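Local coordinates for aspartate-semialdehyde dehydrogenase (Candida albicans, PDB 3HSK), which catalyses the NADPH-dependent reductive dephosphorylation of 4-phospho-L-aspartate to L-aspartate semialdehyde, the second step toward methionine and threonine, at residues F188-L199 against G271-N282. Residues are numbered along the deposited sequence; the frame is centred on the assembly and turned at random.
Sequences FGPIDALTTTTL and GHTECISLRFAN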
# COMPACT_ATOMS: atom_id res chain seq x y z
N PHE A 188 -26.12 3.90 2.02
CA PHE A 188 -26.22 2.46 1.76
C PHE A 188 -26.15 1.56 3.00
O PHE A 188 -26.14 0.33 2.87
CB PHE A 188 -25.17 2.00 0.74
CG PHE A 188 -25.09 2.87 -0.47
CD1 PHE A 188 -26.09 2.83 -1.45
CD2 PHE A 188 -24.01 3.74 -0.65
CE1 PHE A 188 -26.02 3.64 -2.58
CE2 PHE A 188 -23.93 4.55 -1.78
CZ PHE A 188 -24.94 4.50 -2.75
N GLY A 189 -26.09 2.16 4.18
CA GLY A 189 -26.11 1.38 5.42
C GLY A 189 -24.75 0.84 5.85
O GLY A 189 -23.75 1.02 5.15
N PRO A 190 -24.71 0.14 7.00
CA PRO A 190 -23.45 -0.26 7.63
C PRO A 190 -22.46 -1.01 6.73
O PRO A 190 -22.86 -1.76 5.82
CB PRO A 190 -23.89 -1.16 8.80
CG PRO A 190 -25.35 -1.42 8.60
CD PRO A 190 -25.88 -0.30 7.78
N ILE A 191 -21.18 -0.79 6.99
CA ILE A 191 -20.09 -1.51 6.35
C ILE A 191 -19.58 -2.55 7.35
O ILE A 191 -19.20 -2.20 8.47
CB ILE A 191 -18.96 -0.53 5.91
CG1 ILE A 191 -19.39 0.22 4.65
CG2 ILE A 191 -17.62 -1.26 5.71
CD1 ILE A 191 -18.59 1.47 4.36
N ASP A 192 -19.61 -3.82 6.96
CA ASP A 192 -19.23 -4.90 7.86
C ASP A 192 -17.79 -5.39 7.64
O ASP A 192 -17.27 -6.14 8.46
CB ASP A 192 -20.23 -6.06 7.78
CG ASP A 192 -20.26 -6.74 6.41
OD1 ASP A 192 -19.74 -6.17 5.42
OD2 ASP A 192 -20.82 -7.85 6.34
N ALA A 193 -17.17 -4.97 6.54
CA ALA A 193 -15.80 -5.38 6.22
C ALA A 193 -15.01 -4.23 5.60
O ALA A 193 -15.49 -3.56 4.68
CB ALA A 193 -15.80 -6.59 5.31
N LEU A 194 -13.79 -4.01 6.11
CA LEU A 194 -12.97 -2.87 5.72
C LEU A 194 -11.47 -3.16 5.79
O LEU A 194 -10.96 -3.56 6.84
CB LEU A 194 -13.33 -1.66 6.61
CG LEU A 194 -12.59 -0.33 6.47
CD1 LEU A 194 -12.83 0.33 5.11
CD2 LEU A 194 -13.00 0.60 7.61
N THR A 195 -10.77 -2.97 4.67
CA THR A 195 -9.31 -3.03 4.66
C THR A 195 -8.72 -1.70 4.24
O THR A 195 -9.38 -0.90 3.57
CB THR A 195 -8.72 -4.09 3.68
OG1 THR A 195 -8.66 -3.54 2.35
CG2 THR A 195 -9.53 -5.39 3.68
N THR A 196 -7.47 -1.47 4.66
CA THR A 196 -6.69 -0.32 4.23
C THR A 196 -5.19 -0.62 4.32
O THR A 196 -4.69 -1.12 5.34
CB THR A 196 -7.02 0.96 5.04
OG1 THR A 196 -6.33 2.07 4.47
CG2 THR A 196 -6.65 0.82 6.52
N THR A 197 -4.49 -0.36 3.22
CA THR A 197 -3.04 -0.32 3.24
C THR A 197 -2.63 1.12 3.03
O THR A 197 -2.97 1.74 2.02
CB THR A 197 -2.41 -1.22 2.17
OG1 THR A 197 -2.81 -2.58 2.39
CG2 THR A 197 -0.89 -1.15 2.24
N THR A 198 -1.90 1.67 4.00
CA THR A 198 -1.50 3.06 3.93
C THR A 198 -0.11 3.25 3.31
O THR A 198 0.77 2.39 3.41
CB THR A 198 -1.60 3.78 5.28
OG1 THR A 198 -0.46 3.44 6.09
CG2 THR A 198 -2.90 3.41 6.02
N LEU A 199 0.06 4.39 2.66
CA LEU A 199 1.33 4.84 2.16
C LEU A 199 1.51 6.22 2.77
O LEU A 199 1.05 7.22 2.22
CB LEU A 199 1.32 4.88 0.63
CG LEU A 199 1.25 3.55 -0.13
CD1 LEU A 199 -0.17 3.04 -0.25
CD2 LEU A 199 1.84 3.69 -1.52
N GLY A 271 1.21 14.20 2.42
CA GLY A 271 -0.02 13.61 1.88
C GLY A 271 -0.06 12.11 2.05
O GLY A 271 0.70 11.40 1.40
N HIS A 272 -0.96 11.62 2.91
CA HIS A 272 -1.11 10.18 3.13
C HIS A 272 -2.04 9.58 2.09
O HIS A 272 -3.11 10.12 1.82
CB HIS A 272 -1.67 9.87 4.53
CG HIS A 272 -0.84 10.40 5.66
ND1 HIS A 272 -1.40 10.90 6.81
CD2 HIS A 272 0.50 10.50 5.81
CE1 HIS A 272 -0.44 11.29 7.63
NE2 HIS A 272 0.72 11.06 7.05
N THR A 273 -1.61 8.46 1.51
CA THR A 273 -2.41 7.70 0.57
C THR A 273 -2.87 6.42 1.26
O THR A 273 -2.11 5.80 2.01
CB THR A 273 -1.60 7.36 -0.71
OG1 THR A 273 -1.15 8.57 -1.34
CG2 THR A 273 -2.44 6.56 -1.72
N GLU A 274 -4.13 6.04 1.03
CA GLU A 274 -4.68 4.80 1.56
C GLU A 274 -5.39 4.04 0.45
O GLU A 274 -6.26 4.59 -0.23
CB GLU A 274 -5.63 5.05 2.74
CG GLU A 274 -5.00 5.85 3.88
CD GLU A 274 -5.84 5.90 5.15
OE1 GLU A 274 -6.49 4.89 5.51
OE2 GLU A 274 -5.82 6.96 5.79
N CYS A 275 -4.99 2.78 0.27
CA CYS A 275 -5.62 1.87 -0.66
C CYS A 275 -6.63 1.06 0.12
O CYS A 275 -6.26 0.16 0.90
CB CYS A 275 -4.57 0.97 -1.32
SG CYS A 275 -3.45 1.90 -2.41
N ILE A 276 -7.91 1.38 -0.06
CA ILE A 276 -8.95 0.80 0.78
C ILE A 276 -9.89 -0.15 0.04
O ILE A 276 -10.05 -0.06 -1.18
CB ILE A 276 -9.75 1.88 1.59
CG1 ILE A 276 -10.80 2.58 0.72
CG2 ILE A 276 -8.79 2.88 2.25
CD1 ILE A 276 -11.88 3.33 1.52
N SER A 277 -10.50 -1.05 0.81
CA SER A 277 -11.47 -2.02 0.31
C SER A 277 -12.64 -2.00 1.29
O SER A 277 -12.42 -1.86 2.51
CB SER A 277 -10.84 -3.41 0.31
OG SER A 277 -11.34 -4.20 -0.74
N LEU A 278 -13.86 -2.13 0.78
CA LEU A 278 -15.06 -2.15 1.63
C LEU A 278 -16.20 -3.05 1.12
O LEU A 278 -16.36 -3.27 -0.09
CB LEU A 278 -15.57 -0.72 1.88
CG LEU A 278 -16.18 0.05 0.71
CD1 LEU A 278 -17.69 -0.22 0.58
CD2 LEU A 278 -15.93 1.53 0.89
N ARG A 279 -16.99 -3.56 2.07
CA ARG A 279 -18.20 -4.34 1.79
C ARG A 279 -19.36 -3.82 2.63
O ARG A 279 -19.19 -3.55 3.82
CB ARG A 279 -17.97 -5.81 2.11
CG ARG A 279 -19.16 -6.71 1.80
CD ARG A 279 -18.86 -8.15 2.12
NE ARG A 279 -18.73 -8.37 3.55
CZ ARG A 279 -18.12 -9.43 4.09
NH1 ARG A 279 -17.58 -10.36 3.30
NH2 ARG A 279 -18.04 -9.56 5.41
N PHE A 280 -20.53 -3.70 2.01
CA PHE A 280 -21.76 -3.35 2.73
C PHE A 280 -22.44 -4.57 3.35
O PHE A 280 -22.42 -5.66 2.78
CB PHE A 280 -22.74 -2.60 1.82
CG PHE A 280 -22.25 -1.24 1.39
CD1 PHE A 280 -21.77 -1.03 0.10
CD2 PHE A 280 -22.27 -0.16 2.28
CE1 PHE A 280 -21.32 0.22 -0.30
CE2 PHE A 280 -21.82 1.09 1.89
CZ PHE A 280 -21.34 1.29 0.60
N ALA A 281 -23.03 -4.37 4.53
CA ALA A 281 -23.81 -5.42 5.21
C ALA A 281 -25.11 -5.74 4.46
O ALA A 281 -25.52 -6.90 4.38
CB ALA A 281 -24.11 -5.00 6.65
N ASN A 282 -25.73 -4.70 3.90
CA ASN A 282 -27.01 -4.85 3.19
C ASN A 282 -26.80 -5.10 1.71
O ASN A 282 -25.98 -4.44 1.07
CB ASN A 282 -27.88 -3.60 3.37
CG ASN A 282 -28.16 -3.27 4.83
OD1 ASN A 282 -28.23 -4.16 5.68
ND2 ASN A 282 -28.32 -1.99 5.12
O HOH W 1 -25.16 -1.81 4.06
O HOH W 2 -21.86 -8.54 3.91
O HOH W 3 -6.52 -2.48 1.18
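F280 offers a broad flat ring as the floor on which F188, the last residue of helix 172-188, comes to rest. CB of F188 sits over one face of that ring, 3.7 Å from F280 CE2, and the F188 ring continues beyond the rim as an offset edge-to-face partner with the planes 61° apart. I191 adds a bump, CG1 lying 3.7 Å from F280 CD2, while G189, whose positive phi suits glycine, turns the chain from helix into strand and sets its carbonyl O at the ring's edge. Next comes a beta bulge between I191 and A193, where D192 is the extra residue. Its OD1 takes NE of R279 at 3.1 Å, an almost straight hydrogen bond of their salt bridge, in the guanidinium plane but tilted out of the carboxylate's. With R279 bent at chi3 (68°), the guanidinium passes over A193, whose small CB fits beneath one face, 3.7 Å from R279 NH2. Beyond the bulge, strands 191-199 and 273-280 run antiparallel within the mixed sheet of the dimerisation domain, tied by paired backbone hydrogen bonds at T195-S277, T197-C275 and L199-T273. Helix 172-188 covers the face bearing L194, T196, E274 and I276; the second subunit packs on that of A193, T195, C275 and L199. T196 holds OG1 anti to its own N (chi1 -173°), giving a hydrogen bond of 3.0 Å to the anti lone pair of E274 OE1, while CG2 of I276 presses on OG1 at roughly a right angle to that bond. T198 lies alongside, its CG2 3.9 Å from E274 CG. Nearby, H272, the predicted proton acceptor, touches C172, the predicted thioester-forming cysteine.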